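Local coordinates for protein Phospholipase/Carboxylesterase (Haliangium ochraceum, PDB 4Q82) that probably hydrolyses carboxylic or phospholipid esters as a serine hydrolase of the alpha/beta-hydrolase fold, at residues T61-F67 and F144-A148; A80-W86 and P122-P128; F85-E91 and V103-P109; E156-Y160 and L272-R277. One frame throughout, in Å; residues are numbered along the deposited sequence.

How the interactions relate
All four contacts gather round one mixed sheet, a worked example of how an alpha/beta-hydrolase is built outward from its parallel strands. Interaction 2 pairs strands 80-86 and 124-128. Interaction 1, about 12 Å from it between centres, packs helix 138-151 and a loop against one face of this pair. Interaction 3 shares Phe85 and Trp86 with interaction 2 and follows the chain to Ile89, whose N bonds to OD2 of the sulfonylated serine at position 165. Interaction 4 belongs to the next strand, 158-163, about 22 Å from interaction 3 between centres; it joins interaction 2 where Leu82 O lies 2.7 Å from Tyr160 N and Val84 N 2.9 Å from Tyr160 O, probable hydrogen bonds.

Interaction 1 of 4, residues T61-F67 and F144-A148; sequences TEAGNGF and FLAFA
Ala63 sets its methyl almost exactly on the axis of the Phe147 ring: CB lies 3.5 Å from the ring centroid and 2° off the normal, a CH-pi contact of unusual centring. Phe147 leaves helix 138-151 with CG anti to its backbone N (chi1 160°), and this carries the ring out into the loop 61-67. Thr61 OG1 lies obliquely to the ring, 3.8 Å from Phe147 CZ. The same hydroxyl accepts from the backbone N of Ala63 at 3.1 Å, closing an ST turn on the residue whose methyl covers the ring.

One helical turn earlier, Phe144 brings the edge of its ring to a face of Phe67, an edge-to-face pair with planes at 72° and centroids 5.4 Å apart. Phe144 CZ does the touching, above the rim near Phe67 CG. Phe67 also meets Phe147, its CZ 3.7 Å from Phe147 CE2, and the three phenylalanines form an aromatic cluster. Asn65 lays OD1 beside Phe144 CD2 at 3.8 Å, while its ND2 bonds to Gln129 O and Glu140 OE2. On the sheet side Phe144 rests against Val84, Leu126 and Pro128.

With no hydrogen bond between the two segments, the loop is joined to the helix by dispersion and ring electrostatics, while Thr61 OG1 bonds within the loop and Asn65 ND2 beyond the contact.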
loop_
_atom_site.group_PDB
_atom_site.type_symbol
_atom_site.label_atom_id
_atom_site.label_comp_id
_atom_site.label_asym_id
_atom_site.label_seq_id
_atom_site.Cartn_x
_atom_site.Cartn_y
_atom_site.Cartn_z
ATOM N N THR A 61 -8.497 18.923 -4.266
ATOM C CA THR A 61 -7.146 18.807 -4.813
ATOM C C THR A 61 -7.227 18.392 -6.286
ATOM O O THR A 61 -8.313 18.155 -6.817
ATOM C CB THR A 61 -6.268 17.773 -4.028
ATOM O OG1 THR A 61 -6.654 16.444 -4.386
ATOM C CG2 THR A 61 -6.384 17.946 -2.508
ATOM N N GLU A 62 -6.072 18.280 -6.936
ATOM C CA GLU A 62 -6.006 17.812 -8.321
ATOM C C GLU A 62 -6.250 16.307 -8.452
ATOM O O GLU A 62 -6.404 15.799 -9.560
ATOM C CB GLU A 62 -4.646 18.149 -8.937
ATOM C CG GLU A 62 -4.418 19.639 -9.185
ATOM C CD GLU A 62 -5.633 20.322 -9.795
ATOM O OE1 GLU A 62 -6.068 19.918 -10.901
ATOM O OE2 GLU A 62 -6.154 21.268 -9.165
ATOM N N ALA A 63 -6.260 15.600 -7.324
ATOM C CA ALA A 63 -6.384 14.138 -7.326
ATOM C C ALA A 63 -7.761 13.642 -7.765
ATOM O O ALA A 63 -8.768 14.330 -7.581
ATOM C CB ALA A 63 -6.059 13.588 -5.943
ATOM N N GLY A 64 -7.803 12.438 -8.333
ATOM C CA GLY A 64 -9.059 11.837 -8.761
ATOM C C GLY A 64 -9.734 11.066 -7.635
ATOM O O GLY A 64 -10.734 10.384 -7.865
ATOM N N ASN A 65 -9.172 11.178 -6.427
ATOM C CA ASN A 65 -9.706 10.566 -5.212
ATOM C C ASN A 65 -9.684 11.522 -4.030
ATOM O O ASN A 65 -8.711 12.259 -3.849
ATOM C CB ASN A 65 -8.886 9.330 -4.793
ATOM C CG ASN A 65 -8.792 8.287 -5.878
ATOM O OD1 ASN A 65 -8.022 8.435 -6.827
ATOM N ND2 ASN A 65 -9.580 7.221 -5.751
ATOM N N GLY A 66 -10.705 11.477 -3.184
ATOM C CA GLY A 66 -10.535 11.986 -1.828
ATOM C C GLY A 66 -9.468 11.123 -1.134
ATOM O O GLY A 66 -9.320 9.947 -1.462
ATOM N N PHE A 67 -8.719 11.687 -0.193
ATOM C CA PHE A 67 -7.710 10.889 0.524
ATOM C C PHE A 67 -7.358 11.473 1.877
ATOM O O PHE A 67 -7.574 12.670 2.133
ATOM C CB PHE A 67 -6.434 10.741 -0.319
ATOM C CG PHE A 67 -5.707 12.036 -0.591
ATOM C CD1 PHE A 67 -6.105 12.875 -1.626
ATOM C CD2 PHE A 67 -4.591 12.396 0.166
ATOM C CE1 PHE A 67 -5.417 14.058 -1.888
ATOM C CE2 PHE A 67 -3.902 13.586 -0.088
ATOM C CZ PHE A 67 -4.317 14.411 -1.118
ATOM N N PHE A 144 -3.301 8.255 -9.375
ATOM C CA PHE A 144 -3.124 8.790 -8.029
ATOM C C PHE A 144 -1.648 8.805 -7.635
ATOM O O PHE A 144 -1.192 9.718 -6.940
ATOM C CB PHE A 144 -3.918 8.001 -6.964
ATOM C CG PHE A 144 -3.902 8.678 -5.612
ATOM C CD1 PHE A 144 -2.962 8.332 -4.659
ATOM C CD2 PHE A 144 -4.768 9.732 -5.342
ATOM C CE1 PHE A 144 -2.894 8.976 -3.444
ATOM C CE2 PHE A 144 -4.715 10.388 -4.112
ATOM C CZ PHE A 144 -3.774 10.008 -3.165
ATOM N N LEU A 145 -0.900 7.782 -8.036
ATOM C CA LEU A 145 0.543 7.824 -7.806
ATOM C C LEU A 145 1.203 9.003 -8.540
ATOM O O LEU A 145 2.132 9.622 -8.013
ATOM C CB LEU A 145 1.201 6.511 -8.230
ATOM C CG LEU A 145 1.042 5.300 -7.307
ATOM C CD1 LEU A 145 1.568 4.021 -7.994
ATOM C CD2 LEU A 145 1.752 5.539 -5.996
ATOM N N ALA A 146 0.730 9.320 -9.752
ATOM C CA ALA A 146 1.269 10.460 -10.493
ATOM C C ALA A 146 0.972 11.758 -9.752
ATOM O O ALA A 146 1.846 12.615 -9.597
ATOM C CB ALA A 146 0.695 10.513 -11.902
ATOM N N PHE A 147 -0.271 11.898 -9.300
ATOM C CA PHE A 147 -0.658 13.039 -8.483
ATOM C C PHE A 147 0.229 13.171 -7.249
ATOM O O PHE A 147 0.700 14.269 -6.929
ATOM C CB PHE A 147 -2.116 12.932 -8.041
ATOM C CG PHE A 147 -2.439 13.778 -6.837
ATOM C CD1 PHE A 147 -2.781 15.114 -6.988
ATOM C CD2 PHE A 147 -2.390 13.238 -5.553
ATOM C CE1 PHE A 147 -3.076 15.892 -5.889
ATOM C CE2 PHE A 147 -2.685 14.012 -4.451
ATOM C CZ PHE A 147 -3.022 15.345 -4.617
ATOM N N ALA A 148 0.456 12.056 -6.561
ATOM C CA ALA A 148 1.184 12.087 -5.290
ATOM C C ALA A 148 2.606 12.607 -5.476
ATOM O O ALA A 148 3.085 13.465 -4.728
ATOM C CB ALA A 148 1.202 10.678 -4.648
#

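Interaction 2 of 4, residues A80-W86 and P122-P128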
loop_
_atom_site.group_PDB
_atom_site.type_symbol
_atom_site.label_atom_id
_atom_site.label_comp_id
_atom_site.label_asym_id
_atom_site.label_seq_id
_atom_site.Cartn_x
_atom_site.Cartn_y
_atom_site.Cartn_z
ATOM N N ALA A 80 10.912 12.873 1.302
ATOM C CA ALA A 80 10.484 11.765 2.156
ATOM C C ALA A 80 10.082 10.561 1.332
ATOM O O ALA A 80 9.553 10.721 0.236
ATOM C CB ALA A 80 9.322 12.195 3.044
ATOM N N PRO A 81 10.308 9.346 1.857
ATOM C CA PRO A 81 9.719 8.185 1.176
ATOM C C PRO A 81 8.209 8.318 1.150
ATOM O O PRO A 81 7.643 8.995 2.005
ATOM C CB PRO A 81 10.160 6.991 2.038
ATOM C CG PRO A 81 10.535 7.589 3.366
ATOM C CD PRO A 81 11.044 8.967 3.075
ATOM N N LEU A 82 7.568 7.704 0.161
ATOM C CA LEU A 82 6.131 7.814 -0.006
ATOM C C LEU A 82 5.496 6.438 0.095
ATOM O O LEU A 82 5.985 5.467 -0.499
ATOM C CB LEU A 82 5.775 8.449 -1.358
ATOM C CG LEU A 82 4.320 8.347 -1.821
ATOM C CD1 LEU A 82 3.438 9.176 -0.905
ATOM C CD2 LEU A 82 4.215 8.864 -3.255
HETATM N N MSE A 83 4.408 6.358 0.854
HETATM C CA MSE A 83 3.602 5.156 0.907
HETATM C C MSE A 83 2.184 5.490 0.493
HETATM O O MSE A 83 1.555 6.367 1.095
HETATM C CB MSE A 83 3.606 4.552 2.321
HETATM C CG MSE A 83 2.744 3.298 2.455
HETATM SE SE MSE A 83 2.550 2.736 4.331
HETATM C CE MSE A 83 4.437 2.426 4.750
ATOM N N VAL A 84 1.667 4.790 -0.515
ATOM C CA VAL A 84 0.265 4.981 -0.883
ATOM C C VAL A 84 -0.462 3.687 -0.535
ATOM O O VAL A 84 -0.079 2.598 -0.991
ATOM C CB VAL A 84 0.093 5.334 -2.363
ATOM C CG1 VAL A 84 -1.412 5.478 -2.730
ATOM C CG2 VAL A 84 0.841 6.654 -2.688
ATOM N N PHE A 85 -1.483 3.815 0.304
ATOM C CA PHE A 85 -2.221 2.655 0.827
ATOM C C PHE A 85 -3.642 2.623 0.262
ATOM O O PHE A 85 -4.346 3.650 0.309
ATOM C CB PHE A 85 -2.288 2.702 2.363
ATOM C CG PHE A 85 -3.416 1.856 2.930
ATOM C CD1 PHE A 85 -3.297 0.470 2.967
ATOM C CD2 PHE A 85 -4.597 2.445 3.381
ATOM C CE1 PHE A 85 -4.352 -0.352 3.482
ATOM C CE2 PHE A 85 -5.643 1.666 3.878
ATOM C CZ PHE A 85 -5.526 0.256 3.935
ATOM N N TRP A 86 -4.067 1.454 -0.245
ATOM C CA TRP A 86 -5.417 1.268 -0.795
ATOM C C TRP A 86 -6.247 0.327 0.078
ATOM O O TRP A 86 -5.874 -0.833 0.311
ATOM C CB TRP A 86 -5.338 0.731 -2.240
ATOM C CG TRP A 86 -4.674 1.694 -3.144
ATOM C CD1 TRP A 86 -3.329 1.815 -3.377
ATOM C CD2 TRP A 86 -5.311 2.709 -3.921
ATOM N NE1 TRP A 86 -3.101 2.849 -4.255
ATOM C CE2 TRP A 86 -4.296 3.420 -4.594
ATOM C CE3 TRP A 86 -6.643 3.090 -4.112
ATOM C CZ2 TRP A 86 -4.570 4.470 -5.466
ATOM C CZ3 TRP A 86 -6.912 4.168 -4.964
ATOM C CH2 TRP A 86 -5.877 4.827 -5.640
ATOM N N PRO A 122 9.310 7.329 8.506
ATOM C CA PRO A 122 9.635 8.533 7.721
ATOM C C PRO A 122 8.727 8.789 6.520
ATOM O O PRO A 122 8.963 9.786 5.815
ATOM C CB PRO A 122 11.057 8.248 7.242
ATOM C CG PRO A 122 11.060 6.754 7.046
ATOM C CD PRO A 122 10.235 6.219 8.213
ATOM N N PHE A 123 7.724 7.936 6.307
ATOM C CA PHE A 123 6.858 8.018 5.124
ATOM C C PHE A 123 5.856 9.166 5.140
ATOM O O PHE A 123 5.176 9.392 6.144
ATOM C CB PHE A 123 6.035 6.727 4.951
ATOM C CG PHE A 123 6.795 5.450 5.200
ATOM C CD1 PHE A 123 7.477 4.813 4.170
ATOM C CD2 PHE A 123 6.769 4.846 6.459
ATOM C CE1 PHE A 123 8.152 3.603 4.387
ATOM C CE2 PHE A 123 7.421 3.655 6.696
ATOM C CZ PHE A 123 8.122 3.008 5.660
ATOM N N VAL A 124 5.710 9.849 4.006
ATOM C CA VAL A 124 4.427 10.447 3.688
ATOM C C VAL A 124 3.470 9.280 3.461
ATOM O O VAL A 124 3.797 8.368 2.694
ATOM C CB VAL A 124 4.495 11.338 2.428
ATOM C CG1 VAL A 124 3.105 11.755 1.988
ATOM C CG2 VAL A 124 5.384 12.561 2.701
ATOM N N VAL A 125 2.310 9.273 4.124
ATOM C CA VAL A 125 1.337 8.185 3.911
ATOM C C VAL A 125 0.047 8.758 3.356
ATOM O O VAL A 125 -0.602 9.589 4.011
ATOM C CB VAL A 125 1.017 7.393 5.215
ATOM C CG1 VAL A 125 0.079 6.197 4.906
ATOM C CG2 VAL A 125 2.308 6.861 5.849
ATOM N N LEU A 126 -0.315 8.335 2.150
ATOM C CA LEU A 126 -1.564 8.784 1.542
ATOM C C LEU A 126 -2.532 7.620 1.420
ATOM O O LEU A 126 -2.163 6.548 0.945
ATOM C CB LEU A 126 -1.323 9.387 0.153
ATOM C CG LEU A 126 -0.279 10.490 0.072
ATOM C CD1 LEU A 126 -0.200 11.005 -1.364
ATOM C CD2 LEU A 126 -0.625 11.640 1.017
ATOM N N SER A 127 -3.776 7.839 1.817
ATOM C CA SER A 127 -4.765 6.763 1.803
ATOM C C SER A 127 -6.000 7.203 1.023
ATOM O O SER A 127 -6.942 7.771 1.599
ATOM C CB SER A 127 -5.137 6.370 3.237
ATOM O OG SER A 127 -3.985 5.939 3.979
ATOM N N PRO A 128 -5.999 6.968 -0.300
ATOM C CA PRO A 128 -7.129 7.423 -1.127
ATOM C C PRO A 128 -8.376 6.562 -0.988
ATOM O O PRO A 128 -8.268 5.365 -0.727
ATOM C CB PRO A 128 -6.580 7.332 -2.560
ATOM C CG PRO A 128 -5.498 6.243 -2.463
ATOM C CD PRO A 128 -4.872 6.465 -1.108
HETATM O O HOH W 1 -6.874 3.861 1.165
#
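Pro128 CG sits over one face of the Trp86 indole in this parallel strand pair of the alpha/beta-hydrolase sheet, a CH-pi contact 3.4 Å from the centroid of the six-membered ring. A face of Phe123 is taken by selenomethionine Met83, whose CE stands over the ring centre at 3.6 Å; an extended chain bent only at its last torsion (chi3 -60°) turns the methyl onto the ring, with SE farther above the same face. Phe85 meets Ser127 at its edge instead, where CD2 is 3.6 Å from OG.

Between the rings the strands run in register, Leu82 beside Val124, Met83 beside Val125 and Val84 beside Leu126, the segment axes 21° from parallel. Four backbone bonds join them, alternating in direction: Pro81 O and Met83 O accept from Val124 N and Leu126 N, while Met83 N and Phe85 N donate to Val124 O and Leu126 O. Leu82, Val84, Val124 and Leu126 line the face covered by helix 138-151, where Leu82 CD1 reaches Val124 CG1 at 3.9 Å. Met83 and Val125 point to the other face. Past the last strand bond, a single water donates to both Phe85 O at 2.7 Å and Pro128 O at 2.8 Å.

Interaction 3 of 4, residues F85-E91 and V103-P109; sequences FWHGIGE and VLANGPP
Apolar contacts centre on Phe85, whose ring is covered by Pro108 and Pro109 of helix 107-113. Pro108 CD sits over one face, 3.8 Å from the ring centroid in a CH-pi contact, while Pro109 CD comes in obliquely, 3.5 Å from Phe85 CD2. The backbone N of His87 lies over the opposite face, toward the rim, leaving the ring sandwiched between proline and its own chain. Val103 CG2 touches His87 CD2 at 3.9 Å, and Glu91 CG packs on Ala105 CB at 4.0 Å.

Polar bonds run mostly within 85-91. His87 CG lies between its backbone N and carbonyl carbon (chi1 65°), where ND1 donates to Gly88 O at 2.7 Å, that oxygen in the imidazole plane but the donor above the carbonyl's plane. Glu91 N reaches that oxygen from the other face, so two bonds grip one acceptor. The far ring nitrogen, His87 NE2, bonds to His130 N, which fixes the imidazole at both ends. Glu91 OE1 and Asn106 OD1, two acceptors, stand 3.4 Å apart without a bond.

This loop after strand 80-86 carries the sequence His-Gly, and Ile89 N bonds to OD2 of the sulfonylated serine at position 165, consistent with the oxyanion-hole loop of alpha/beta-hydrolases.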
loop_
_atom_site.group_PDB
_atom_site.type_symbol
_atom_site.label_atom_id
_atom_site.label_comp_id
_atom_site.label_asym_id
_atom_site.label_seq_id
_atom_site.Cartn_x
_atom_site.Cartn_y
_atom_site.Cartn_z
ATOM N N PHE A 85 -1.483 3.815 0.304
ATOM C CA PHE A 85 -2.221 2.655 0.827
ATOM C C PHE A 85 -3.642 2.623 0.262
ATOM O O PHE A 85 -4.346 3.650 0.309
ATOM C CB PHE A 85 -2.288 2.702 2.363
ATOM C CG PHE A 85 -3.416 1.856 2.930
ATOM C CD1 PHE A 85 -3.297 0.470 2.967
ATOM C CD2 PHE A 85 -4.597 2.445 3.381
ATOM C CE1 PHE A 85 -4.352 -0.352 3.482
ATOM C CE2 PHE A 85 -5.643 1.666 3.878
ATOM C CZ PHE A 85 -5.526 0.256 3.935
ATOM N N TRP A 86 -4.067 1.454 -0.245
ATOM C CA TRP A 86 -5.417 1.268 -0.795
ATOM C C TRP A 86 -6.247 0.327 0.078
ATOM O O TRP A 86 -5.874 -0.833 0.311
ATOM C CB TRP A 86 -5.338 0.731 -2.240
ATOM C CG TRP A 86 -4.674 1.694 -3.144
ATOM C CD1 TRP A 86 -3.329 1.815 -3.377
ATOM C CD2 TRP A 86 -5.311 2.709 -3.921
ATOM N NE1 TRP A 86 -3.101 2.849 -4.255
ATOM C CE2 TRP A 86 -4.296 3.420 -4.594
ATOM C CE3 TRP A 86 -6.643 3.090 -4.112
ATOM C CZ2 TRP A 86 -4.570 4.470 -5.466
ATOM C CZ3 TRP A 86 -6.912 4.168 -4.964
ATOM C CH2 TRP A 86 -5.877 4.827 -5.640
ATOM N N HIS A 87 -7.392 0.839 0.532
ATOM C CA HIS A 87 -8.295 0.147 1.443
ATOM C C HIS A 87 -9.080 -1.008 0.786
ATOM O O HIS A 87 -9.047 -1.208 -0.443
ATOM C CB HIS A 87 -9.267 1.186 2.021
ATOM C CG HIS A 87 -10.163 1.778 0.976
ATOM N ND1 HIS A 87 -11.251 1.097 0.468
ATOM C CD2 HIS A 87 -10.122 2.968 0.324
ATOM C CE1 HIS A 87 -11.850 1.846 -0.447
ATOM N NE2 HIS A 87 -11.189 2.986 -0.552
ATOM N N GLY A 88 -9.824 -1.746 1.604
ATOM C CA GLY A 88 -10.637 -2.830 1.093
ATOM C C GLY A 88 -12.047 -2.399 0.712
ATOM O O GLY A 88 -12.463 -1.265 0.961
ATOM N N ILE A 89 -12.810 -3.325 0.138
ATOM C CA ILE A 89 -14.091 -2.953 -0.498
ATOM C C ILE A 89 -15.119 -2.384 0.498
ATOM O O ILE A 89 -15.992 -1.567 0.130
ATOM C CB ILE A 89 -14.673 -4.173 -1.267
ATOM C CG1 ILE A 89 -15.637 -3.741 -2.375
ATOM C CG2 ILE A 89 -15.299 -5.183 -0.294
ATOM C CD1 ILE A 89 -15.966 -4.891 -3.346
ATOM N N GLY A 90 -15.011 -2.775 1.762
ATOM C CA GLY A 90 -15.947 -2.301 2.768
ATOM C C GLY A 90 -15.838 -0.811 2.999
ATOM O O GLY A 90 -16.758 -0.157 3.511
ATOM N N GLU A 91 -14.700 -0.255 2.629
ATOM C CA GLU A 91 -14.455 1.139 2.920
ATOM C C GLU A 91 -14.594 2.040 1.676
ATOM O O GLU A 91 -14.245 3.219 1.740
ATOM C CB GLU A 91 -13.066 1.281 3.571
ATOM C CG GLU A 91 -13.030 0.741 5.002
ATOM C CD GLU A 91 -13.251 -0.772 5.110
ATOM O OE1 GLU A 91 -12.491 -1.545 4.499
ATOM O OE2 GLU A 91 -14.203 -1.188 5.808
ATOM N N VAL A 103 -12.438 5.089 5.636
ATOM C CA VAL A 103 -11.096 4.623 5.295
ATOM C C VAL A 103 -10.233 4.490 6.558
ATOM O O VAL A 103 -9.224 3.768 6.555
ATOM C CB VAL A 103 -10.429 5.568 4.232
ATOM C CG1 VAL A 103 -8.990 5.163 3.927
ATOM C CG2 VAL A 103 -11.255 5.610 2.931
ATOM N N LEU A 104 -10.648 5.117 7.662
ATOM C CA LEU A 104 -9.891 4.999 8.906
ATOM C C LEU A 104 -10.031 3.624 9.582
ATOM O O LEU A 104 -9.372 3.363 10.594
ATOM C CB LEU A 104 -10.307 6.087 9.905
ATOM C CG LEU A 104 -10.182 7.530 9.428
ATOM C CD1 LEU A 104 -10.697 8.466 10.529
ATOM C CD2 LEU A 104 -8.716 7.836 9.074
ATOM N N ALA A 105 -10.873 2.751 9.029
ATOM C CA ALA A 105 -11.183 1.461 9.665
ATOM C C ALA A 105 -9.979 0.517 9.776
ATOM O O ALA A 105 -9.809 -0.180 10.785
ATOM C CB ALA A 105 -12.287 0.756 8.906
ATOM N N ASN A 106 -9.156 0.482 8.740
ATOM C CA ASN A 106 -8.073 -0.501 8.667
ATOM C C ASN A 106 -6.789 0.099 8.156
ATOM O O ASN A 106 -6.795 1.120 7.469
ATOM C CB ASN A 106 -8.428 -1.671 7.698
ATOM C CG ASN A 106 -9.715 -2.358 8.032
ATOM O OD1 ASN A 106 -10.605 -2.509 7.167
ATOM N ND2 ASN A 106 -9.827 -2.835 9.257
ATOM N N GLY A 107 -5.674 -0.577 8.421
ATOM C CA GLY A 107 -4.442 -0.221 7.749
ATOM C C GLY A 107 -3.751 0.996 8.345
ATOM O O GLY A 107 -4.131 1.480 9.411
ATOM N N PRO A 108 -2.717 1.497 7.653
ATOM C CA PRO A 108 -1.971 2.662 8.140
ATOM C C PRO A 108 -2.855 3.815 8.640
ATOM O O PRO A 108 -2.548 4.323 9.725
ATOM C CB PRO A 108 -1.150 3.080 6.915
ATOM C CG PRO A 108 -0.816 1.740 6.274
ATOM C CD PRO A 108 -2.139 0.955 6.407
ATOM N N PRO A 109 -3.927 4.207 7.904
ATOM C CA PRO A 109 -4.646 5.383 8.428
ATOM C C PRO A 109 -5.346 5.108 9.763
ATOM O O PRO A 109 -5.530 6.036 10.561
ATOM C CB PRO A 109 -5.656 5.704 7.311
ATOM C CG PRO A 109 -5.853 4.387 6.583
ATOM C CD PRO A 109 -4.462 3.786 6.589
#

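Interaction 4 of 4, residues E156-Y160 and L272-R277; sequences ESRIY and LLSQSR
Where the chain turns its corner into strand 158-163, the C-terminal tail passes alongside in roughly the opposite sense, Ser157 beside Arg277 and Arg158 beside Ser276, and one backbone bond joins them: Arg277 N donates to Ser157 O at 2.9 Å, in the carbonyl plane and on a lone pair. Ser276 CA approaches that oxygen too, at 3.2 Å. Earlier, Gln275 N bonds to Leu272 O.

Tyr160 OH donates to Gln275 O at 2.7 Å, an oxygen near the ring plane, and also lies 3.0 Å from Leu272 O. Leu272 CB stands over the centre of the ring, a CH-pi contact 4.0 Å from the centroid, and Leu272 CD2 reaches CD1 of Tyr160 at 3.7 Å. Over the opposite face lies Arg158 O.

Arg158 CG touches Ser276 CB at 3.9 Å; a bend at chi3 (-63°) then brings NH1 to 3.8 Å from Leu273 CD2. Its NE forms a salt bridge with Asp155, while a water links Leu273 O to NH1, the latter bond weak.

A buried phenol thus ties the end of the last helix to the sheet: its ring supplies an apolar face for Leu272, and its hydroxyl satisfies a main-chain carbonyl in the tail.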
loop_
_atom_site.group_PDB
_atom_site.type_symbol
_atom_site.label_atom_id
_atom_site.label_comp_id
_atom_site.label_asym_id
_atom_site.label_seq_id
_atom_site.Cartn_x
_atom_site.Cartn_y
_atom_site.Cartn_z
ATOM N N GLU A 156 11.614 10.110 -4.967
ATOM C CA GLU A 156 11.028 9.287 -6.013
ATOM C C GLU A 156 11.720 7.942 -6.166
ATOM O O GLU A 156 11.202 7.060 -6.849
ATOM C CB GLU A 156 11.029 10.047 -7.341
ATOM C CG GLU A 156 10.061 11.210 -7.316
ATOM C CD GLU A 156 10.044 11.994 -8.613
ATOM O OE1 GLU A 156 10.446 11.429 -9.657
ATOM O OE2 GLU A 156 9.620 13.170 -8.578
ATOM N N SER A 157 12.871 7.768 -5.515
ATOM C CA SER A 157 13.511 6.457 -5.495
ATOM C C SER A 157 12.904 5.546 -4.421
ATOM O O SER A 157 13.273 4.374 -4.322
ATOM C CB SER A 157 15.017 6.581 -5.266
ATOM O OG SER A 157 15.281 6.975 -3.934
ATOM N N ARG A 158 11.984 6.078 -3.620
ATOM C CA ARG A 158 11.390 5.295 -2.541
ATOM C C ARG A 158 9.886 5.503 -2.478
ATOM O O ARG A 158 9.361 6.033 -1.502
ATOM C CB ARG A 158 12.045 5.643 -1.195
ATOM C CG ARG A 158 13.454 5.078 -1.083
ATOM C CD ARG A 158 14.088 5.359 0.267
ATOM N NE ARG A 158 14.266 6.789 0.501
ATOM C CZ ARG A 158 14.307 7.346 1.707
ATOM N NH1 ARG A 158 14.175 6.593 2.795
ATOM N NH2 ARG A 158 14.470 8.659 1.826
ATOM N N ILE A 159 9.210 5.079 -3.545
ATOM C CA ILE A 159 7.756 5.079 -3.608
ATOM C C ILE A 159 7.237 3.661 -3.351
ATOM O O ILE A 159 7.580 2.730 -4.084
ATOM C CB ILE A 159 7.247 5.592 -4.985
ATOM C CG1 ILE A 159 7.770 7.012 -5.267
ATOM C CG2 ILE A 159 5.716 5.544 -5.036
ATOM C CD1 ILE A 159 7.705 7.379 -6.735
ATOM N N TYR A 160 6.424 3.508 -2.306
ATOM C CA TYR A 160 5.899 2.199 -1.874
ATOM C C TYR A 160 4.390 2.094 -2.036
ATOM O O TYR A 160 3.649 3.019 -1.708
ATOM C CB TYR A 160 6.291 1.949 -0.412
ATOM C CG TYR A 160 7.773 2.136 -0.198
ATOM C CD1 TYR A 160 8.693 1.391 -0.936
ATOM C CD2 TYR A 160 8.260 3.054 0.735
ATOM C CE1 TYR A 160 10.054 1.558 -0.760
ATOM C CE2 TYR A 160 9.628 3.216 0.931
ATOM C CZ TYR A 160 10.519 2.458 0.185
ATOM O OH TYR A 160 11.883 2.607 0.379
ATOM N N LEU A 272 10.271 -2.359 3.481
ATOM C CA LEU A 272 10.043 -1.346 2.444
ATOM C C LEU A 272 11.234 -0.409 2.332
ATOM O O LEU A 272 11.800 -0.214 1.255
ATOM C CB LEU A 272 8.770 -0.537 2.733
ATOM C CG LEU A 272 7.449 -1.260 2.412
ATOM C CD1 LEU A 272 6.249 -0.401 2.888
ATOM C CD2 LEU A 272 7.313 -1.519 0.927
ATOM N N LEU A 273 11.639 0.145 3.464
ATOM C CA LEU A 273 12.722 1.133 3.459
ATOM C C LEU A 273 14.054 0.540 2.988
ATOM O O LEU A 273 14.950 1.272 2.567
ATOM C CB LEU A 273 12.868 1.749 4.858
ATOM C CG LEU A 273 11.720 2.716 5.206
ATOM C CD1 LEU A 273 11.672 2.998 6.689
ATOM C CD2 LEU A 273 11.846 4.024 4.427
ATOM N N SER A 274 14.187 -0.781 3.037
ATOM C CA SER A 274 15.399 -1.398 2.503
ATOM C C SER A 274 15.376 -1.460 0.959
ATOM O O SER A 274 16.385 -1.770 0.326
ATOM C CB SER A 274 15.596 -2.796 3.092
ATOM O OG SER A 274 14.733 -3.731 2.474
ATOM N N GLN A 275 14.230 -1.153 0.357
ATOM C CA GLN A 275 14.096 -1.173 -1.105
ATOM C C GLN A 275 14.154 0.219 -1.693
ATOM O O GLN A 275 13.627 1.155 -1.102
ATOM C CB GLN A 275 12.763 -1.833 -1.508
ATOM C CG GLN A 275 12.508 -3.150 -0.788
ATOM C CD GLN A 275 13.565 -4.189 -1.101
ATOM O OE1 GLN A 275 14.134 -4.186 -2.179
ATOM N NE2 GLN A 275 13.816 -5.091 -0.162
ATOM N N SER A 276 14.759 0.360 -2.870
ATOM C CA SER A 276 14.753 1.636 -3.556
ATOM C C SER A 276 15.072 1.445 -5.028
ATOM O O SER A 276 15.663 0.436 -5.408
ATOM C CB SER A 276 15.768 2.601 -2.926
ATOM O OG SER A 276 17.082 2.142 -3.150
ATOM N N ARG A 277 14.711 2.432 -5.846
ATOM C CA ARG A 277 15.009 2.392 -7.279
ATOM C C ARG A 277 16.404 2.937 -7.611
ATOM O O ARG A 277 16.827 3.941 -7.048
ATOM C CB ARG A 277 13.954 3.182 -8.053
ATOM C CG ARG A 277 12.571 2.568 -7.999
ATOM C CD ARG A 277 12.569 1.231 -8.710
ATOM N NE ARG A 277 12.752 1.392 -10.152
ATOM C CZ ARG A 277 11.750 1.483 -11.023
ATOM N NH1 ARG A 277 10.492 1.427 -10.599
ATOM N NH2 ARG A 277 12.008 1.618 -12.319
HETATM O O HOH W 2 15.324 4.049 3.185
#